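Local coordinates for STIV B116 (Sulfolobus turreted icosahedral virus, PDB 2J85), which is a DNA-binding protein of a family highly conserved in diverse crenarchaeal viruses, at residues G2-T7 and G43-A48; N8-N13 and A81-I86. All blocks are in the same frame, centred on the assembly; numbering follows the deposited sequence.

Contact 1 of 2, residues G2-T7 and G43-A48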
# COMPACT_ATOMS: atom_id res chain seq x y z
N GLY A 2 -16.11 2.59 -15.05
CA GLY A 2 -14.99 1.60 -15.11
C GLY A 2 -15.19 0.44 -14.15
O GLY A 2 -16.28 0.24 -13.64
N LYS A 3 -14.12 -0.30 -13.89
CA LYS A 3 -14.17 -1.43 -12.98
C LYS A 3 -14.06 -0.98 -11.51
O LYS A 3 -13.55 0.12 -11.21
CB LYS A 3 -13.04 -2.41 -13.31
CG LYS A 3 -12.80 -2.62 -14.83
CD LYS A 3 -11.98 -3.87 -15.15
CE LYS A 3 -11.13 -3.75 -16.45
NZ LYS A 3 -9.75 -3.23 -16.15
N VAL A 4 -14.56 -1.82 -10.62
CA VAL A 4 -14.40 -1.62 -9.19
C VAL A 4 -13.79 -2.88 -8.54
O VAL A 4 -14.46 -3.90 -8.37
CB VAL A 4 -15.72 -1.28 -8.52
CG1 VAL A 4 -15.50 -1.01 -7.06
CG2 VAL A 4 -16.37 -0.08 -9.21
N PHE A 5 -12.52 -2.81 -8.19
CA PHE A 5 -11.86 -3.94 -7.58
C PHE A 5 -12.15 -4.05 -6.09
O PHE A 5 -12.01 -3.08 -5.34
CB PHE A 5 -10.36 -3.84 -7.84
CG PHE A 5 -9.99 -3.89 -9.30
CD1 PHE A 5 -9.83 -2.71 -10.03
CD2 PHE A 5 -9.82 -5.10 -9.93
CE1 PHE A 5 -9.47 -2.76 -11.38
CE2 PHE A 5 -9.45 -5.15 -11.28
CZ PHE A 5 -9.29 -4.00 -12.00
N LEU A 6 -12.56 -5.24 -5.65
CA LEU A 6 -12.67 -5.55 -4.24
C LEU A 6 -11.37 -6.22 -3.78
O LEU A 6 -11.01 -7.29 -4.26
CB LEU A 6 -13.85 -6.47 -4.00
CG LEU A 6 -14.06 -6.85 -2.54
CD1 LEU A 6 -14.47 -5.57 -1.75
CD2 LEU A 6 -15.08 -7.97 -2.41
N THR A 7 -10.67 -5.57 -2.85
CA THR A 7 -9.35 -6.02 -2.40
C THR A 7 -9.26 -5.96 -0.88
O THR A 7 -9.96 -5.17 -0.23
CB THR A 7 -8.19 -5.14 -2.97
OG1 THR A 7 -8.24 -3.85 -2.37
CG2 THR A 7 -8.33 -4.95 -4.44
N GLY A 43 -22.76 -4.99 -12.08
CA GLY A 43 -21.81 -5.82 -12.79
C GLY A 43 -20.43 -5.24 -12.97
O GLY A 43 -19.66 -5.76 -13.77
N THR A 44 -20.09 -4.17 -12.26
CA THR A 44 -18.78 -3.54 -12.44
C THR A 44 -17.76 -4.02 -11.41
O THR A 44 -16.57 -3.83 -11.61
CB THR A 44 -18.86 -1.99 -12.46
OG1 THR A 44 -19.48 -1.50 -11.26
CG2 THR A 44 -19.62 -1.49 -13.71
N LEU A 45 -18.21 -4.66 -10.33
CA LEU A 45 -17.29 -5.20 -9.36
C LEU A 45 -16.44 -6.31 -9.94
O LEU A 45 -16.97 -7.25 -10.53
CB LEU A 45 -18.01 -5.74 -8.12
CG LEU A 45 -17.03 -6.02 -6.95
CD1 LEU A 45 -16.89 -4.77 -6.10
CD2 LEU A 45 -17.39 -7.24 -6.09
N ILE A 46 -15.12 -6.22 -9.77
CA ILE A 46 -14.25 -7.36 -9.96
C ILE A 46 -13.74 -7.71 -8.58
O ILE A 46 -13.13 -6.89 -7.92
CB ILE A 46 -13.09 -7.02 -10.88
CG1 ILE A 46 -13.62 -6.63 -12.27
CG2 ILE A 46 -12.09 -8.21 -10.98
CD1 ILE A 46 -12.48 -6.36 -13.28
N ASN A 47 -14.01 -8.93 -8.14
CA ASN A 47 -13.60 -9.44 -6.84
C ASN A 47 -12.18 -9.98 -6.93
O ASN A 47 -11.92 -10.89 -7.72
CB ASN A 47 -14.54 -10.57 -6.40
CG ASN A 47 -14.10 -11.24 -5.13
OD1 ASN A 47 -13.48 -10.61 -4.25
ND2 ASN A 47 -14.41 -12.53 -5.00
N ALA A 48 -11.29 -9.44 -6.12
CA ALA A 48 -9.88 -9.83 -6.10
C ALA A 48 -9.45 -10.25 -4.70
O ALA A 48 -8.28 -10.18 -4.36
CB ALA A 48 -9.02 -8.66 -6.60
O HOH W 1 -18.85 1.14 -11.77

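Contact 2 of 2, residues N8-N13 and A81-I86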
# COMPACT_ATOMS: atom_id res chain seq x y z
N ASN A 8 -8.36 -6.79 -0.35
CA ASN A 8 -8.02 -6.75 1.06
C ASN A 8 -6.71 -6.01 1.32
O ASN A 8 -6.20 -6.04 2.43
CB ASN A 8 -7.98 -8.16 1.64
CG ASN A 8 -6.78 -8.96 1.19
OD1 ASN A 8 -5.90 -8.46 0.51
ND2 ASN A 8 -6.75 -10.23 1.58
N ALA A 9 -6.21 -5.33 0.29
CA ALA A 9 -4.99 -4.54 0.38
C ALA A 9 -4.99 -3.40 -0.62
O ALA A 9 -5.67 -3.45 -1.63
CB ALA A 9 -3.77 -5.45 0.14
N PHE A 10 -4.23 -2.35 -0.33
CA PHE A 10 -3.87 -1.36 -1.34
C PHE A 10 -2.36 -1.30 -1.51
O PHE A 10 -1.60 -1.19 -0.54
CB PHE A 10 -4.37 0.05 -1.05
CG PHE A 10 -3.97 1.04 -2.11
CD1 PHE A 10 -4.44 0.90 -3.40
CD2 PHE A 10 -3.03 2.01 -1.86
CE1 PHE A 10 -4.03 1.75 -4.39
CE2 PHE A 10 -2.60 2.87 -2.87
CZ PHE A 10 -3.10 2.74 -4.13
N SER A 11 -1.94 -1.31 -2.78
CA SER A 11 -0.54 -1.28 -3.13
C SER A 11 -0.34 -0.41 -4.36
O SER A 11 -1.18 -0.41 -5.25
CB SER A 11 -0.03 -2.70 -3.40
OG SER A 11 1.21 -2.66 -4.06
N ILE A 12 0.77 0.32 -4.36
CA ILE A 12 1.29 1.04 -5.53
C ILE A 12 1.38 0.16 -6.78
O ILE A 12 1.22 0.65 -7.88
CB ILE A 12 2.72 1.65 -5.22
CG1 ILE A 12 2.60 2.83 -4.25
CG2 ILE A 12 3.44 2.09 -6.53
CD1 ILE A 12 3.85 3.64 -4.08
N ASN A 13 1.63 -1.14 -6.59
CA ASN A 13 1.56 -2.13 -7.69
C ASN A 13 0.20 -2.26 -8.39
O ASN A 13 0.12 -2.78 -9.50
CB ASN A 13 1.97 -3.53 -7.19
CG ASN A 13 3.45 -3.60 -6.77
OD1 ASN A 13 4.32 -2.93 -7.34
ND2 ASN A 13 3.73 -4.42 -5.75
N ALA A 81 -11.14 1.12 -6.35
CA ALA A 81 -11.07 -0.05 -5.50
C ALA A 81 -11.90 0.19 -4.23
O ALA A 81 -12.04 1.34 -3.76
CB ALA A 81 -9.59 -0.40 -5.17
N LEU A 82 -12.52 -0.88 -3.73
CA LEU A 82 -13.19 -0.90 -2.42
C LEU A 82 -12.35 -1.83 -1.60
O LEU A 82 -12.14 -2.99 -1.99
CB LEU A 82 -14.60 -1.47 -2.51
CG LEU A 82 -15.63 -0.56 -3.15
CD1 LEU A 82 -16.92 -1.34 -3.59
CD2 LEU A 82 -15.94 0.63 -2.20
N ILE A 83 -11.82 -1.33 -0.50
CA ILE A 83 -10.78 -2.05 0.22
C ILE A 83 -11.21 -2.41 1.65
O ILE A 83 -11.76 -1.57 2.36
CB ILE A 83 -9.45 -1.26 0.22
CG1 ILE A 83 -9.14 -0.78 -1.20
CG2 ILE A 83 -8.32 -2.12 0.87
CD1 ILE A 83 -7.77 -0.14 -1.43
N ILE A 84 -10.97 -3.66 2.04
CA ILE A 84 -11.11 -4.11 3.42
C ILE A 84 -9.71 -4.42 3.99
O ILE A 84 -8.97 -5.25 3.44
CB ILE A 84 -12.05 -5.35 3.58
CG1 ILE A 84 -12.20 -5.72 5.06
CG2 ILE A 84 -11.54 -6.52 2.75
CD1 ILE A 84 -13.16 -6.91 5.35
N MSE A 85 -9.36 -3.74 5.08
CA MSE A 85 -8.06 -3.89 5.70
C MSE A 85 -8.25 -4.55 7.05
O MSE A 85 -8.90 -4.00 7.92
CB MSE A 85 -7.40 -2.53 5.88
CG MSE A 85 -7.36 -1.68 4.63
SE MSE A 85 -5.59 -1.45 3.84
CE MSE A 85 -5.21 -3.37 3.73
N ILE A 86 -7.67 -5.73 7.22
CA ILE A 86 -7.64 -6.39 8.51
C ILE A 86 -6.21 -6.33 9.07
O ILE A 86 -5.27 -6.63 8.36
CB ILE A 86 -8.13 -7.86 8.39
CG1 ILE A 86 -9.47 -7.89 7.64
CG2 ILE A 86 -8.27 -8.50 9.76
CD1 ILE A 86 -9.86 -9.26 7.11
O HOH W 2 -6.68 -6.91 4.64

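Contact 1 of 2, residues G2-T7 and G43-A48
Phe5 and Ile46 pack side by side on one face of a parallel strand pair. The pair forms one edge of the mixed beta sheet: strand 45-47 is outermost in this chain, and strand 4-7 lies just inside it. Both side chains point the same way. Phe5 CG (chi1 -63°) and Ile46 CG1 both lie anti to their own carbonyl carbons, and this sends the ring and the longer Ile46 branch along the same course. Phe5 CE2 meets Ile46 CD1 at 3.8 Å, and Phe5 CD2 lies 4.0 Å from Ile46 CG2. The methyl CD1 reaches the ring obliquely. Val73 adds to this layer from a loop, touching Phe5.

Val4, Leu6, Leu45 and Asn47 turn to the other face, where helix 29-41 covers Leu6 and Leu45. Val4 and Leu45 cross at about a right angle, with Val4 CG1 4.1 Å from Leu45 CD1. The same CD1 also borders CB of Leu6. Leu6 then runs at a slant to Asn47, bringing its CD2 to 3.6 Å from Asn47 OD1. That oxygen is hydrogen-bonded to the backbone N of Ile49, which helps fix the amide.

Four backbone hydrogen bonds join the two segments: Val4 N to Thr44 O, Ile46 N to Val4 O, Leu6 N to Ile46 O, and Ala48 N to Leu6 O. The shortest is Ile46 N to Val4 O, at 2.8 Å. The bond from Leu6 N is nearly straight (164° at the hydrogen). Ile46 O also receives a CA-H contact from Phe5 CA at 3.2 Å.

At the N-terminal end of the pair, Thr44 CB lies near Gly2 O. Thr44 OG1 is hydrogen-bonded to Asp42 OD1 as well as to a water. The water donates to Thr44 OG1 at 2.8 Å and, weakly, to Gly2 O at 3.3 Å.

Contact 2 of 2, residues N8-N13 and A81-I86
A water between Asn8 and Ile86 accepts a hydrogen bond from Ile86 N at 3.0 Å. It also lies near Asn8 O, but too close for that bond to be trusted. The direct contact is a CA-H approach from Asn8 CA to Ile84 O, at 3.0 Å. Asn8 CB packs on the same oxygen at 3.6 Å. The chain is leaving strand 4-7 here, and Asn8 still passes close beside strand 80-86.

Beyond Asn8 the contact is apolar. Met85 is a selenomethionine whose chain bends at chi2 and chi3. Its methyl CE comes to 3.6 Å from Ala9 CA. Ile83 points at the loop and puts CD1 3.4 Å from Phe10 CB. Phe10 CG is anti to the backbone N (chi1 179°), which swings the ring off to the side. Its CB, CG and CD1 are left to meet Ile83 CD1, a methyl oblique to the ring. Ile83 CG2 rests 3.9 Å from Ala9 C.

Ile12 of the second subunit packs on Phe10, Ile83 and Met85. Ile84 instead packs on helix 52-62, which also touches Asn8. The arrangement is that of a loop leaving one sheet strand and crossing its parallel neighbour, here on the sheet face that takes part in the dimer interface.

How the contacts relate
Segment 8-13 of contact 2 continues directly from segment 2-7 of contact 1, while their partners 43-48 and 81-86 are far apart in sequence. The contact centres lie about 12 Å apart. Strands 4-7 and 80-86 are neighbours in the sheet, so the contacts also touch directly. Probable hydrogen bonds run from Leu82 N to Phe5 O and from Ile84 N to Thr7 O. Both contacts are partly buried. Contact 1 lies at the sheet edge, joins two strands by regular backbone bonds, and meets no second subunit. Contact 2 is nearer the centre of the chain. It joins a loop to an inner strand mainly through apolar packing and a CA-H contact, and the second subunit adjoins it.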